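Local coordinates for protein probable acetyltransferases (Chromobacterium violaceum, PDB 3PZJ) that probably transfers an acetyl group, as a GNAT-family acetyltransferase, perhaps to the N-terminal serine or alanine of proteins, at residues A[39-44]-A[141-146]. Numbering follows the deposited sequence.
Sequences VSLQPL and VFLLLK
Leu-41 reaches across from strand 39-43 and brings one methyl, CD2, against two consecutive leucines of helix 135-150, the two contacts roughly at right angles to each other. CD2 lies 3.7 Å from CB of Leu-143, so it meets the root of that side chain; it also comes 3.8 Å from CD2 of Leu-144, methyl against methyl. The two helix leucines share nearly the same torsions, yet they are used differently. Leu-143 points at the strand from its backbone, whereas Leu-144 sets off along the flank of the helix and its outer end, CD2 foremost with CG just behind, comes up to Leu-41 CD2. Leu-41 is itself in an unusual shape: chi2 is 13°, far from a staggered value, and this turn sends CD2 toward the helix while CD1 stays back along the strand.

Two residues earlier, on the same face of the strand, Val-39 receives the far end of Leu-143. Its CG1, anti to the backbone N (chi1 158°), stands 4.1 Å from CD1 of Leu-143; CD1 of Leu-143 also lies 4.0 Å from the carbonyl O of Val-39. Leu-143 is thus spread over both strand residues, CB against Leu-41 CD2, CD1 at Val-39. Between them, the side chain of Ser-40 points away from the helix, and its OG accepts a hydrogen bond from NE2 of Gln-42.

The axes of segments 39-43 and 141-146 cross at -63°, with a closest approach of 9.4 Å, on one face of the mixed GNAT sheet. Leu-41 also rests on Tyr-94 and Val-96 of the neighbouring strand, and Leu-144 on Leu-108, while Leu-144 O has a polar tie nearby, a hydrogen bond with Tyr-110 OH. No hydrogen bond joins the two segments: this contact rests on dispersion and burial of aliphatic surface.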
loop_
_atom_site.group_PDB
_atom_site.type_symbol
_atom_site.label_atom_id
_atom_site.label_comp_id
_atom_site.label_asym_id
_atom_site.label_seq_id
_atom_site.Cartn_x
_atom_site.Cartn_y
_atom_site.Cartn_z
ATOM N N VAL A 39 -1.071 20.701 22.663
ATOM C CA VAL A 39 0.031 20.288 21.793
ATOM C C VAL A 39 -0.015 21.104 20.545
ATOM O O VAL A 39 -1.086 21.562 20.093
ATOM C CB VAL A 39 -0.148 18.798 21.379
ATOM C CG1 VAL A 39 0.600 18.511 20.127
ATOM C CG2 VAL A 39 0.269 17.880 22.524
ATOM N N SER A 40 1.150 21.248 19.951
ATOM C CA SER A 40 1.239 21.691 18.582
ATOM C C SER A 40 2.154 20.693 17.856
ATOM O O SER A 40 3.175 20.217 18.413
ATOM C CB SER A 40 1.795 23.119 18.540
ATOM O OG SER A 40 3.120 23.108 18.056
ATOM N N LEU A 41 1.799 20.422 16.619
ATOM C CA LEU A 41 2.582 19.553 15.706
ATOM C C LEU A 41 3.291 20.464 14.693
ATOM O O LEU A 41 2.619 21.203 13.917
ATOM C CB LEU A 41 1.624 18.658 14.958
ATOM C CG LEU A 41 1.242 17.327 15.593
ATOM C CD1 LEU A 41 1.599 17.122 17.063
ATOM C CD2 LEU A 41 -0.173 16.893 15.255
ATOM N N GLN A 42 4.607 20.500 14.788
ATOM C CA GLN A 42 5.363 21.364 13.944
ATOM C C GLN A 42 5.923 20.575 12.804
ATOM O O GLN A 42 6.521 19.526 13.029
ATOM C CB GLN A 42 6.541 22.016 14.714
ATOM C CG GLN A 42 6.136 22.789 15.938
ATOM C CD GLN A 42 5.601 24.180 15.666
ATOM O OE1 GLN A 42 5.861 24.774 14.609
ATOM N NE2 GLN A 42 4.856 24.750 16.659
ATOM N N PRO A 43 5.835 21.108 11.599
ATOM C CA PRO A 43 6.449 20.436 10.478
ATOM C C PRO A 43 7.883 20.124 10.719
ATOM O O PRO A 43 8.673 21.014 11.093
ATOM C CB PRO A 43 6.266 21.407 9.343
ATOM C CG PRO A 43 5.048 22.259 9.757
ATOM C CD PRO A 43 5.112 22.341 11.200
ATOM N N LEU A 44 8.279 18.887 10.443
ATOM C CA LEU A 44 9.555 18.471 10.892
ATOM C C LEU A 44 10.568 19.102 9.938
ATOM O O LEU A 44 10.383 19.147 8.734
ATOM C CB LEU A 44 9.649 16.913 10.976
ATOM C CG LEU A 44 10.937 16.409 11.629
ATOM C CD1 LEU A 44 10.702 15.143 12.493
ATOM C CD2 LEU A 44 11.816 16.151 10.525
ATOM N N VAL A 141 -2.192 12.377 18.173
ATOM C CA VAL A 141 -2.808 11.510 17.199
ATOM C C VAL A 141 -4.204 12.068 16.731
ATOM O O VAL A 141 -4.530 12.118 15.531
ATOM C CB VAL A 141 -2.920 10.086 17.730
ATOM C CG1 VAL A 141 -3.739 9.277 16.751
ATOM C CG2 VAL A 141 -1.563 9.436 17.833
ATOM N N PHE A 142 -5.024 12.480 17.683
ATOM C CA PHE A 142 -6.312 13.115 17.360
ATOM C C PHE A 142 -6.139 14.279 16.395
ATOM O O PHE A 142 -6.927 14.388 15.460
ATOM C CB PHE A 142 -6.889 13.654 18.642
ATOM C CG PHE A 142 -8.132 14.441 18.472
ATOM C CD1 PHE A 142 -9.347 13.828 18.540
ATOM C CD2 PHE A 142 -8.083 15.837 18.392
ATOM C CE1 PHE A 142 -10.529 14.580 18.441
ATOM C CE2 PHE A 142 -9.234 16.573 18.292
ATOM C CZ PHE A 142 -10.456 15.941 18.320
ATOM N N LEU A 143 -5.105 15.101 16.562
ATOM C CA LEU A 143 -4.860 16.242 15.618
ATOM C C LEU A 143 -4.514 15.794 14.170
ATOM O O LEU A 143 -4.990 16.426 13.198
ATOM C CB LEU A 143 -3.798 17.161 16.138
ATOM C CG LEU A 143 -4.144 18.006 17.317
ATOM C CD1 LEU A 143 -2.855 18.684 17.940
ATOM C CD2 LEU A 143 -5.194 19.062 16.886
ATOM N N LEU A 144 -3.804 14.648 14.007
ATOM C CA LEU A 144 -3.579 14.145 12.664
ATOM C C LEU A 144 -4.815 13.544 12.102
ATOM O O LEU A 144 -5.044 13.694 10.899
ATOM C CB LEU A 144 -2.409 13.184 12.580
ATOM C CG LEU A 144 -0.997 13.739 12.778
ATOM C CD1 LEU A 144 -0.003 12.676 12.426
ATOM C CD2 LEU A 144 -0.695 15.041 11.993
ATOM N N LEU A 145 -5.659 12.902 12.914
ATOM C CA LEU A 145 -6.933 12.385 12.366
ATOM C C LEU A 145 -7.816 13.570 11.907
ATOM O O LEU A 145 -8.296 13.609 10.741
ATOM C CB LEU A 145 -7.616 11.527 13.422
ATOM C CG LEU A 145 -6.947 10.162 13.647
ATOM C CD1 LEU A 145 -7.495 9.558 14.961
ATOM C CD2 LEU A 145 -7.247 9.255 12.433
ATOM N N LYS A 146 -7.999 14.536 12.820
ATOM C CA LYS A 146 -8.837 15.691 12.534
ATOM C C LYS A 146 -8.377 16.315 11.246
ATOM O O LYS A 146 -9.180 16.591 10.356
ATOM C CB LYS A 146 -8.738 16.704 13.660
ATOM C CG LYS A 146 -9.643 17.956 13.503
ATOM C CD LYS A 146 -9.207 18.954 14.577
ATOM C CE LYS A 146 -10.229 20.082 14.762
ATOM N NZ LYS A 146 -10.204 20.483 16.216
#